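Local structure of probable FAD-dependent oxidoreductase PA4991 (Pseudomonas aeruginosa PAO1, 5EZ7) at residues A[230-235]-A[269-274]; A[253-258]-A[273-278]; A[287-292]-A[310-315]. The protein probably acts as an FAD-dependent oxidoreductase of the DAO family, binding one FAD per monomer, with a physiological substrate that is still unknown. All blocks are in the same frame, centred on the assembly; numbering follows the deposited sequence.

Interaction 1. Residues A[230-235]-A[269-274]; sequences HMVMVK and WYLGGD. With FAD (flavin-adenine dinucleotide), chain B.
The phenol ring of Tyr270 carries the methyl CE of Met231 over one face, 3.9 Å from the ring centroid and 18° off the normal. This is a CH-pi contact, with CE toward the rim. Val232 O lies at the ring edge, near its plane. Trp387 also meets the ring edge-to-face. Met233 approaches obliquely, its CG 3.7 Å from Tyr270 CD1, and runs beside the tyrosine in the same direction. Met231 instead crosses it at about a right angle. Both methionine sulfurs make oblique Met-aromatic contacts with the ring. The chain of Met231 bends at chi2 (-61°) and chi3 (-73°), which folds CE back over the ring and onto Gly272, with CE 3.4 Å from Gly272 CA. The absence of a side chain at Gly272 lets the methyl come this close. Trp269 NE1 is hydrogen-bonded to Lys240 O.

Next to this cluster, FAD C7M is 3.6 Å from Met231 CG and 3.8 Å from Tyr270 OH, so both residues line the dimethylbenzene end of the isoalloxazine. The hydroxyl OH is hydrogen-bonded to Lys48 O.

The strands are antiparallel. Val232 pairs with Leu271 and Val234 with Trp269, each as a hydrogen-bonded pair. Leu271 N to Val232 O is 2.9 Å, and Val234 N to Trp269 O is 3.0 Å. Met233 and Tyr270 form the non-hydrogen-bonded pair between them.

Strand 224-236 runs between 267-272 and 309-320 in the mixed sheet, and strand 255-261 flanks 267-272 on its other side. Val232, Val234 and Leu271 pack against helix 285-299, on the sheet face opposite Tyr270.

Interaction 2. Residues A[253-258]-A[273-278]; sequences PRITVT and GDIAET
Asp274 and Ile275 offer their backbone N-H groups to two successive carbonyls, those of Pro253 and Arg254. Asp274 N is 3.1 Å from Pro253 O, and the bond is bent (141° at the hydrogen). Ile275 N is 3.2 Å from Arg254 O. A weak second bond joins Asp274 N to Arg254 O.

Gly273 packs closely on the backbone of Ile255 and the N-terminal side of Thr256, its CA 4.4 Å from Ile255 CA. Its backbone angles (phi 82°, psi -153°) suit glycine.

Beside the polar bonds, Ile255 CG2 meets Ile275 CG2 at 4.0 Å. The two isoleucines lie side by side and point the same way. CG2 of Ile275 stands between its own backbone N and carbonyl carbon, which turns it to the neighbouring strand.

Further out, Ala276 N bonds back to Gly273 O, three residues earlier, and closes a turn. This turn follows strand 267-272 and leads to helix 278-282. The contact bonds it back to the N-terminal side of strand 255-261, the neighbour of 267-272 in the large mixed sheet. Thr256 OG1 is held by His245, and Thr256 O accepts a hydrogen bond from NE2 of Gln50, an FAD-binding residue. Arg254 forms a salt bridge with Glu295.

The bonds across the contact are made by main-chain atoms, so the carboxylate of Asp274 is not part of the grip. Its charge stays 6.7 Å from Arg254, measured from OD2 to NH2, and any attraction between them is probably modest.

Interaction 3. Residues A[287-292]-A[310-315]; sequences AQIAEA and WATLRV
Helix 285-299 packs across one face of the large mixed sheet, and here it meets the outer strand 309-320. The short axes pass 8.7 Å apart at 118°. Ile289 is the main helix residue in the contact and sits between Trp310 and Thr312.

Its CG2 approaches the indole obliquely, 4.0 Å from Trp310 CB and 4.1 Å from Trp310 CG. Chi1 of Ile289 (-77°) puts CG2 anti to the backbone N. CG1 and CD1 lie over the Thr312 methyl and still touch Trp310 CB. CG1 is 3.7 Å from Thr312 CG2. One turn along the helix, Ala292 CB reaches Trp310 CZ3 at 4.0 Å. Gln288 adds a looser touch, with its CG near the Thr312 methyl.

The polar ends turn to other partners. Thr312 OG1 is hydrogen-bonded to His230. Gln288 NE2 bonds to the carbonyls of Ile275 and His230, and its OE1 to Arg283. Arg293 makes a cation-pi contact with Trp310.

No hydrogen bond joins the two segments. The contact is apolar and has no directional bonds, so the fit of methyl and ring carbons carries it, while the polar ends of Gln288 and Thr312 are satisfied outside it.

The three contacts involve the eight-stranded mixed sheet, the loop after strand 267-272 and helix 285-299. Interactions 1 and 2 have centres about 7 Å apart, as do 1 and 3; 2 and 3 are about 11 Å apart. The order along the chain is 230-235, 253-258, then 269-274 and 273-278, which share Gly273 and Asp274; 287-292 and 310-315 follow. Strands 255-261, 267-272, 224-236 and 309-320 are consecutive in the sheet. Ala276 O meets His230 N, Met231 O meets Leu313 N, and Ile275 CD1 packs on Ala292. The three contacts thus form one continuous unit, whose sheet borders the flavin through Met231, Tyr270 and Val315.

Interaction 1. Residues A[230-235]-A[269-274]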
loop_
_atom_site.group_PDB
_atom_site.type_symbol
_atom_site.label_atom_id
_atom_site.label_comp_id
_atom_site.label_asym_id
_atom_site.label_seq_id
_atom_site.Cartn_x
_atom_site.Cartn_y
_atom_site.Cartn_z
ATOM N N HIS A 230 11.464 -10.377 4.055
ATOM C CA HIS A 230 12.169 -11.095 2.942
ATOM C C HIS A 230 11.169 -11.924 2.133
ATOM O O HIS A 230 10.965 -13.118 2.394
ATOM C CB HIS A 230 13.244 -12.022 3.496
ATOM C CG HIS A 230 14.291 -12.422 2.499
ATOM N ND1 HIS A 230 15.373 -13.195 2.848
ATOM C CD2 HIS A 230 14.456 -12.121 1.191
ATOM C CE1 HIS A 230 16.164 -13.353 1.803
ATOM N NE2 HIS A 230 15.634 -12.704 0.785
ATOM N N MET A 231 10.546 -11.273 1.162
ATOM C CA MET A 231 9.516 -11.883 0.340
ATOM C C MET A 231 10.162 -12.743 -0.728
ATOM O O MET A 231 11.259 -12.435 -1.169
ATOM C CB MET A 231 8.690 -10.800 -0.358
ATOM C CG MET A 231 7.998 -9.782 0.548
ATOM S SD MET A 231 6.793 -10.467 1.688
ATOM C CE MET A 231 5.496 -10.832 0.500
ATOM N N VAL A 232 9.457 -13.800 -1.167
ATOM C CA VAL A 232 9.942 -14.734 -2.164
ATOM C C VAL A 232 9.003 -14.684 -3.355
ATOM O O VAL A 232 7.806 -14.574 -3.197
ATOM C CB VAL A 232 10.016 -16.173 -1.608
ATOM C CG1 VAL A 232 10.608 -17.121 -2.654
ATOM C CG2 VAL A 232 10.894 -16.215 -0.384
ATOM N N MET A 233 9.551 -14.748 -4.562
ATOM C CA MET A 233 8.731 -14.784 -5.788
ATOM C C MET A 233 9.100 -16.062 -6.567
ATOM O O MET A 233 10.295 -16.344 -6.754
ATOM C CB MET A 233 8.995 -13.561 -6.675
ATOM C CG MET A 233 8.540 -12.219 -6.120
ATOM S SD MET A 233 9.049 -10.759 -7.085
ATOM C CE MET A 233 10.771 -10.665 -6.708
ATOM N N VAL A 234 8.084 -16.818 -7.012
ATOM C CA VAL A 234 8.276 -17.947 -7.935
ATOM C C VAL A 234 7.539 -17.660 -9.233
ATOM O O VAL A 234 6.351 -17.345 -9.209
ATOM C CB VAL A 234 7.663 -19.263 -7.424
ATOM C CG1 VAL A 234 8.293 -20.447 -8.136
ATOM C CG2 VAL A 234 7.825 -19.379 -5.949
ATOM N N LYS A 235 8.234 -17.826 -10.353
ATOM C CA LYS A 235 7.646 -17.650 -11.668
ATOM C C LYS A 235 7.664 -18.955 -12.519
ATOM O O LYS A 235 8.685 -19.551 -12.721
ATOM C CB LYS A 235 8.392 -16.537 -12.396
ATOM C CG LYS A 235 7.813 -16.275 -13.783
ATOM C CD LYS A 235 8.272 -14.943 -14.392
ATOM C CE LYS A 235 7.678 -14.860 -15.805
ATOM N NZ LYS A 235 8.192 -13.744 -16.627
ATOM N N TRP A 269 3.849 -16.447 -8.112
ATOM C CA TRP A 269 3.378 -16.620 -6.748
ATOM C C TRP A 269 4.287 -15.807 -5.856
ATOM O O TRP A 269 5.489 -16.042 -5.819
ATOM C CB TRP A 269 3.477 -18.089 -6.282
ATOM C CG TRP A 269 2.365 -18.990 -6.674
ATOM C CD1 TRP A 269 1.137 -18.634 -7.150
ATOM C CD2 TRP A 269 2.355 -20.420 -6.562
ATOM N NE1 TRP A 269 0.370 -19.753 -7.358
ATOM C CE2 TRP A 269 1.097 -20.864 -7.004
ATOM C CE3 TRP A 269 3.302 -21.375 -6.135
ATOM C CZ2 TRP A 269 0.750 -22.236 -7.035
ATOM C CZ3 TRP A 269 2.959 -22.737 -6.168
ATOM C CH2 TRP A 269 1.694 -23.145 -6.610
ATOM N N TYR A 270 3.690 -14.910 -5.103
ATOM C CA TYR A 270 4.374 -14.006 -4.210
ATOM C C TYR A 270 4.114 -14.497 -2.789
ATOM O O TYR A 270 2.948 -14.634 -2.384
ATOM C CB TYR A 270 3.789 -12.615 -4.447
ATOM C CG TYR A 270 4.524 -11.449 -3.863
ATOM C CD1 TYR A 270 5.891 -11.453 -3.690
ATOM C CD2 TYR A 270 3.833 -10.279 -3.537
ATOM C CE1 TYR A 270 6.555 -10.340 -3.156
ATOM C CE2 TYR A 270 4.482 -9.179 -3.009
ATOM C CZ TYR A 270 5.850 -9.212 -2.814
ATOM O OH TYR A 270 6.509 -8.109 -2.290
ATOM N N LEU A 271 5.189 -14.772 -2.049
ATOM C CA LEU A 271 5.087 -15.373 -0.748
ATOM C C LEU A 271 5.496 -14.447 0.375
ATOM O O LEU A 271 6.678 -14.116 0.503
ATOM C CB LEU A 271 5.961 -16.631 -0.658
ATOM C CG LEU A 271 5.993 -17.683 -1.772
ATOM C CD1 LEU A 271 6.909 -18.822 -1.335
ATOM C CD2 LEU A 271 4.626 -18.253 -2.107
ATOM N N GLY A 272 4.530 -14.116 1.230
ATOM C CA GLY A 272 4.767 -13.443 2.522
ATOM C C GLY A 272 4.402 -14.337 3.677
ATOM O O GLY A 272 4.505 -15.580 3.574
ATOM N N GLY A 273 3.943 -13.723 4.766
ATOM C CA GLY A 273 3.726 -14.420 6.017
ATOM C C GLY A 273 4.983 -14.597 6.878
ATOM O O GLY A 273 5.928 -13.802 6.799
ATOM N N ASP A 274 4.984 -15.639 7.693
ATOM C CA ASP A 274 6.027 -15.860 8.686
ATOM C C ASP A 274 7.354 -16.297 8.040
ATOM O O ASP A 274 8.428 -16.102 8.615
ATOM C CB ASP A 274 5.571 -16.930 9.710
ATOM C CG ASP A 274 6.586 -17.134 10.872
ATOM O OD1 ASP A 274 6.601 -16.316 11.821
ATOM O OD2 ASP A 274 7.371 -18.122 10.826
HETATM P PA FAD B . 4.681 3.984 0.386
HETATM O O1A FAD B . 3.933 3.079 -0.537
HETATM O O2A FAD B . 6.048 3.608 0.884
HETATM O O5B FAD B . 4.739 5.401 -0.324
HETATM C C5B FAD B . 5.569 6.450 0.137
HETATM C C4B FAD B . 5.883 7.294 -1.080
HETATM O O4B FAD B . 6.561 8.491 -0.663
HETATM C C3B FAD B . 6.781 6.545 -2.068
HETATM O O3B FAD B . 6.184 6.495 -3.366
HETATM C C2B FAD B . 8.066 7.351 -2.051
HETATM O O2B FAD B . 8.767 7.388 -3.292
HETATM C C1B FAD B . 7.587 8.734 -1.602
HETATM N N9A FAD B . 8.634 9.527 -0.946
HETATM C C8A FAD B . 9.512 9.090 -0.027
HETATM N N7A FAD B . 10.326 10.094 0.344
HETATM C C5A FAD B . 9.964 11.190 -0.332
HETATM C C6A FAD B . 10.435 12.581 -0.399
HETATM N N6A FAD B . 11.461 12.956 0.380
HETATM N N1A FAD B . 9.804 13.433 -1.222
HETATM C C2A FAD B . 8.772 13.032 -1.988
HETATM N N3A FAD B . 8.291 11.772 -1.984
HETATM C C4A FAD B . 8.847 10.825 -1.188
HETATM N N1 FAD B . -1.019 -4.063 3.499
HETATM C C2 FAD B . -2.221 -4.640 3.284
HETATM O O2 FAD B . -3.255 -4.055 3.684
HETATM N N3 FAD B . -2.348 -5.821 2.654
HETATM C C4 FAD B . -1.299 -6.504 2.204
HETATM O O4 FAD B . -1.442 -7.592 1.612
HETATM C C4X FAD B . 0.041 -5.941 2.399
HETATM N N5 FAD B . 1.140 -6.588 1.968
HETATM C C5X FAD B . 2.363 -6.055 2.142
HETATM C C6 FAD B . 3.470 -6.748 1.667
HETATM C C7 FAD B . 4.742 -6.235 1.821
HETATM C C7M FAD B . 5.918 -6.992 1.284
HETATM C C8 FAD B . 4.924 -4.917 2.479
HETATM C C8M FAD B . 6.291 -4.294 2.667
HETATM C C9 FAD B . 3.821 -4.235 2.961
HETATM C C9A FAD B . 2.532 -4.746 2.824
HETATM N N10 FAD B . 1.377 -4.064 3.300
HETATM C C10 FAD B . 0.117 -4.635 3.087
HETATM C "C1'" FAD B . 1.464 -2.768 3.952
HETATM C "C2'" FAD B . 1.393 -1.697 2.877
HETATM O "O2'" FAD B . 2.217 -2.025 1.750
HETATM C "C3'" FAD B . 1.776 -0.336 3.442
HETATM O "O3'" FAD B . 1.114 -0.161 4.712
HETATM C "C4'" FAD B . 1.359 0.785 2.494
HETATM O "O4'" FAD B . 1.565 0.426 1.127
HETATM C "C5'" FAD B . 2.137 2.059 2.765
HETATM O "O5'" FAD B . 1.598 3.116 1.959
HETATM P P FAD B . 2.318 4.542 1.976
HETATM O O1P FAD B . 1.765 5.364 0.841
HETATM O O2P FAD B . 2.227 5.037 3.374
HETATM O O3P FAD B . 3.862 4.167 1.759
#

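Interaction 2. Residues A[253-258]-A[273-278]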
loop_
_atom_site.group_PDB
_atom_site.type_symbol
_atom_site.label_atom_id
_atom_site.label_comp_id
_atom_site.label_asym_id
_atom_site.label_seq_id
_atom_site.Cartn_x
_atom_site.Cartn_y
_atom_site.Cartn_z
ATOM N N PRO A 253 -0.152 -16.393 9.792
ATOM C CA PRO A 253 0.062 -17.264 8.628
ATOM C C PRO A 253 1.502 -17.776 8.542
ATOM O O PRO A 253 2.444 -16.999 8.705
ATOM C CB PRO A 253 -0.234 -16.352 7.428
ATOM C CG PRO A 253 -0.980 -15.185 7.979
ATOM C CD PRO A 253 -0.555 -15.029 9.403
ATOM N N ARG A 254 1.636 -19.071 8.294
ATOM C CA ARG A 254 2.907 -19.752 8.003
ATOM C C ARG A 254 3.493 -19.150 6.711
ATOM O O ARG A 254 4.631 -18.667 6.691
ATOM C CB ARG A 254 2.611 -21.264 7.863
ATOM C CG ARG A 254 3.776 -22.243 7.689
ATOM C CD ARG A 254 3.460 -23.580 8.410
ATOM N NE ARG A 254 4.184 -24.769 7.924
ATOM C CZ ARG A 254 5.411 -25.176 8.311
ATOM N NH1 ARG A 254 5.925 -26.300 7.772
ATOM N NH2 ARG A 254 6.141 -24.482 9.204
ATOM N N ILE A 255 2.678 -19.165 5.653
ATOM C CA ILE A 255 2.929 -18.459 4.408
ATOM C C ILE A 255 1.644 -17.796 3.965
ATOM O O ILE A 255 0.551 -18.282 4.297
ATOM C CB ILE A 255 3.407 -19.391 3.275
ATOM C CG1 ILE A 255 2.317 -20.401 2.867
ATOM C CG2 ILE A 255 4.661 -20.148 3.708
ATOM C CD1 ILE A 255 2.551 -21.041 1.505
ATOM N N THR A 256 1.798 -16.714 3.208
ATOM C CA THR A 256 0.687 -15.978 2.573
ATOM C C THR A 256 0.994 -15.984 1.046
ATOM O O THR A 256 2.023 -15.463 0.621
ATOM C CB THR A 256 0.519 -14.523 3.186
ATOM O OG1 THR A 256 -0.005 -14.609 4.518
ATOM C CG2 THR A 256 -0.454 -13.651 2.413
ATOM N N VAL A 257 0.122 -16.610 0.251
ATOM C CA VAL A 257 0.298 -16.649 -1.195
ATOM C C VAL A 257 -0.660 -15.702 -1.906
ATOM O O VAL A 257 -1.856 -15.747 -1.686
ATOM C CB VAL A 257 0.068 -18.052 -1.795
ATOM C CG1 VAL A 257 0.427 -18.083 -3.286
ATOM C CG2 VAL A 257 0.899 -19.089 -1.071
ATOM N N THR A 258 -0.113 -14.894 -2.802
ATOM C CA THR A 258 -0.903 -14.204 -3.830
ATOM C C THR A 258 -0.339 -14.519 -5.216
ATOM O O THR A 258 0.862 -14.762 -5.365
ATOM C CB THR A 258 -0.932 -12.692 -3.549
ATOM O OG1 THR A 258 0.407 -12.204 -3.283
ATOM C CG2 THR A 258 -1.792 -12.444 -2.309
ATOM N N GLY A 273 3.943 -13.723 4.766
ATOM C CA GLY A 273 3.726 -14.420 6.017
ATOM C C GLY A 273 4.983 -14.597 6.878
ATOM O O GLY A 273 5.928 -13.802 6.799
ATOM N N ASP A 274 4.984 -15.639 7.693
ATOM C CA ASP A 274 6.027 -15.860 8.686
ATOM C C ASP A 274 7.354 -16.297 8.040
ATOM O O ASP A 274 8.428 -16.102 8.615
ATOM C CB ASP A 274 5.571 -16.930 9.710
ATOM C CG ASP A 274 6.586 -17.134 10.872
ATOM O OD1 ASP A 274 6.601 -16.316 11.821
ATOM O OD2 ASP A 274 7.371 -18.122 10.826
ATOM N N ILE A 275 7.277 -16.902 6.862
ATOM C CA ILE A 275 8.477 -17.225 6.105
ATOM C C ILE A 275 9.253 -15.944 5.691
ATOM O O ILE A 275 10.474 -15.994 5.556
ATOM C CB ILE A 275 8.167 -18.093 4.859
ATOM C CG1 ILE A 275 9.444 -18.769 4.344
ATOM C CG2 ILE A 275 7.498 -17.262 3.762
ATOM C CD1 ILE A 275 9.305 -19.437 2.992
ATOM N N ALA A 276 8.545 -14.829 5.493
ATOM C CA ALA A 276 9.169 -13.553 5.152
ATOM C C ALA A 276 9.526 -12.703 6.359
ATOM O O ALA A 276 10.096 -11.669 6.159
ATOM C CB ALA A 276 8.271 -12.768 4.230
ATOM N N GLU A 277 9.229 -13.128 7.590
ATOM C CA GLU A 277 9.489 -12.327 8.812
ATOM C C GLU A 277 10.881 -12.607 9.351
ATOM O O GLU A 277 11.753 -12.993 8.579
ATOM C CB GLU A 277 8.392 -12.567 9.871
ATOM C CG GLU A 277 7.058 -11.954 9.473
ATOM C CD GLU A 277 6.941 -10.458 9.761
ATOM O OE1 GLU A 277 7.900 -9.844 10.281
ATOM O OE2 GLU A 277 5.863 -9.881 9.472
ATOM N N THR A 278 11.095 -12.406 10.650
ATOM C CA THR A 278 12.414 -12.429 11.280
ATOM C C THR A 278 13.441 -13.528 10.834
ATOM O O THR A 278 14.603 -13.198 10.545
ATOM C CB THR A 278 12.220 -12.433 12.823
ATOM O OG1 THR A 278 11.454 -11.261 13.168
ATOM C CG2 THR A 278 13.536 -12.380 13.597
#

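Interaction 3. Residues A[287-292]-A[310-315]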
loop_
_atom_site.group_PDB
_atom_site.type_symbol
_atom_site.label_atom_id
_atom_site.label_comp_id
_atom_site.label_asym_id
_atom_site.label_seq_id
_atom_site.Cartn_x
_atom_site.Cartn_y
_atom_site.Cartn_z
ATOM N N ALA A 287 19.335 -19.621 0.839
ATOM C CA ALA A 287 18.666 -20.231 1.992
ATOM C C ALA A 287 17.158 -19.902 2.020
ATOM O O ALA A 287 16.336 -20.774 2.288
ATOM C CB ALA A 287 19.341 -19.788 3.288
ATOM N N GLN A 288 16.799 -18.655 1.705
ATOM C CA GLN A 288 15.375 -18.264 1.682
ATOM C C GLN A 288 14.591 -18.921 0.551
ATOM O O GLN A 288 13.465 -19.382 0.765
ATOM C CB GLN A 288 15.214 -16.738 1.652
ATOM C CG GLN A 288 13.771 -16.252 1.663
ATOM C CD GLN A 288 13.034 -16.507 2.970
ATOM O OE1 GLN A 288 13.353 -17.424 3.736
ATOM N NE2 GLN A 288 12.038 -15.687 3.228
ATOM N N ILE A 289 15.197 -18.973 -0.635
ATOM C CA ILE A 289 14.658 -19.744 -1.754
ATOM C C ILE A 289 14.532 -21.205 -1.393
ATOM O O ILE A 289 13.488 -21.777 -1.583
ATOM C CB ILE A 289 15.499 -19.552 -3.029
ATOM C CG1 ILE A 289 15.149 -18.170 -3.628
ATOM C CG2 ILE A 289 15.277 -20.671 -4.064
ATOM C CD1 ILE A 289 16.240 -17.621 -4.550
ATOM N N ALA A 290 15.579 -21.794 -0.848
ATOM C CA ALA A 290 15.547 -23.215 -0.513
ATOM C C ALA A 290 14.435 -23.535 0.498
ATOM O O ALA A 290 13.759 -24.552 0.356
ATOM C CB ALA A 290 16.896 -23.688 -0.001
ATOM N N GLU A 291 14.243 -22.653 1.481
ATOM C CA GLU A 291 13.148 -22.767 2.469
ATOM C C GLU A 291 11.755 -22.708 1.787
ATOM O O GLU A 291 10.850 -23.535 2.033
ATOM C CB GLU A 291 13.284 -21.647 3.511
ATOM C CG GLU A 291 12.246 -21.640 4.618
ATOM C CD GLU A 291 12.293 -22.888 5.514
ATOM O OE1 GLU A 291 13.380 -23.461 5.743
ATOM O OE2 GLU A 291 11.227 -23.326 5.989
ATOM N N ALA A 292 11.612 -21.743 0.907
ATOM C CA ALA A 292 10.439 -21.650 0.066
ATOM C C ALA A 292 10.178 -22.914 -0.755
ATOM O O ALA A 292 9.019 -23.311 -0.848
ATOM C CB ALA A 292 10.539 -20.453 -0.866
ATOM N N TRP A 310 13.100 -18.240 -9.584
ATOM C CA TRP A 310 13.017 -17.891 -8.181
ATOM C C TRP A 310 13.807 -16.628 -7.914
ATOM O O TRP A 310 14.942 -16.485 -8.361
ATOM C CB TRP A 310 13.641 -18.968 -7.316
ATOM C CG TRP A 310 12.998 -20.282 -7.433
ATOM C CD1 TRP A 310 13.267 -21.255 -8.380
ATOM C CD2 TRP A 310 11.998 -20.830 -6.570
ATOM N NE1 TRP A 310 12.483 -22.353 -8.148
ATOM C CE2 TRP A 310 11.690 -22.116 -7.052
ATOM C CE3 TRP A 310 11.325 -20.355 -5.433
ATOM C CZ2 TRP A 310 10.734 -22.923 -6.451
ATOM C CZ3 TRP A 310 10.380 -21.158 -4.836
ATOM C CH2 TRP A 310 10.092 -22.429 -5.345
ATOM N N ALA A 311 13.213 -15.725 -7.149
ATOM C CA ALA A 311 13.898 -14.525 -6.685
ATOM C C ALA A 311 13.381 -14.153 -5.300
ATOM O O ALA A 311 12.367 -14.673 -4.845
ATOM C CB ALA A 311 13.643 -13.396 -7.675
ATOM N N THR A 312 14.062 -13.255 -4.616
ATOM C CA THR A 312 13.553 -12.732 -3.367
ATOM C C THR A 312 13.616 -11.222 -3.381
ATOM O O THR A 312 14.259 -10.612 -4.251
ATOM C CB THR A 312 14.287 -13.279 -2.156
ATOM O OG1 THR A 312 15.502 -12.553 -1.973
ATOM C CG2 THR A 312 14.533 -14.785 -2.315
ATOM N N LEU A 313 12.919 -10.627 -2.420
ATOM C CA LEU A 313 12.836 -9.201 -2.315
ATOM C C LEU A 313 12.882 -8.774 -0.849
ATOM O O LEU A 313 12.081 -9.253 -0.039
ATOM C CB LEU A 313 11.517 -8.805 -2.915
ATOM C CG LEU A 313 11.149 -7.333 -2.847
ATOM C CD1 LEU A 313 12.038 -6.544 -3.804
ATOM C CD2 LEU A 313 9.704 -7.193 -3.218
ATOM N N ARG A 314 13.823 -7.878 -0.518
ATOM C CA ARG A 314 13.972 -7.314 0.822
ATOM C C ARG A 314 13.302 -5.958 0.790
ATOM O O ARG A 314 13.538 -5.183 -0.127
ATOM C CB ARG A 314 15.441 -7.198 1.208
ATOM C CG ARG A 314 16.254 -8.424 0.818
ATOM C CD ARG A 314 17.633 -8.502 1.480
ATOM N NE ARG A 314 17.396 -9.070 2.770
ATOM C CZ ARG A 314 17.788 -10.250 3.249
ATOM N NH1 ARG A 314 18.606 -11.061 2.605
ATOM N NH2 ARG A 314 17.368 -10.584 4.465
ATOM N N VAL A 315 12.418 -5.686 1.740
ATOM C CA VAL A 315 11.784 -4.374 1.840
ATOM C C VAL A 315 11.368 -4.119 3.273
ATOM O O VAL A 315 10.943 -5.028 3.996
ATOM C CB VAL A 315 10.585 -4.225 0.873
ATOM C CG1 VAL A 315 9.574 -5.332 1.040
ATOM C CG2 VAL A 315 9.883 -2.884 1.015
#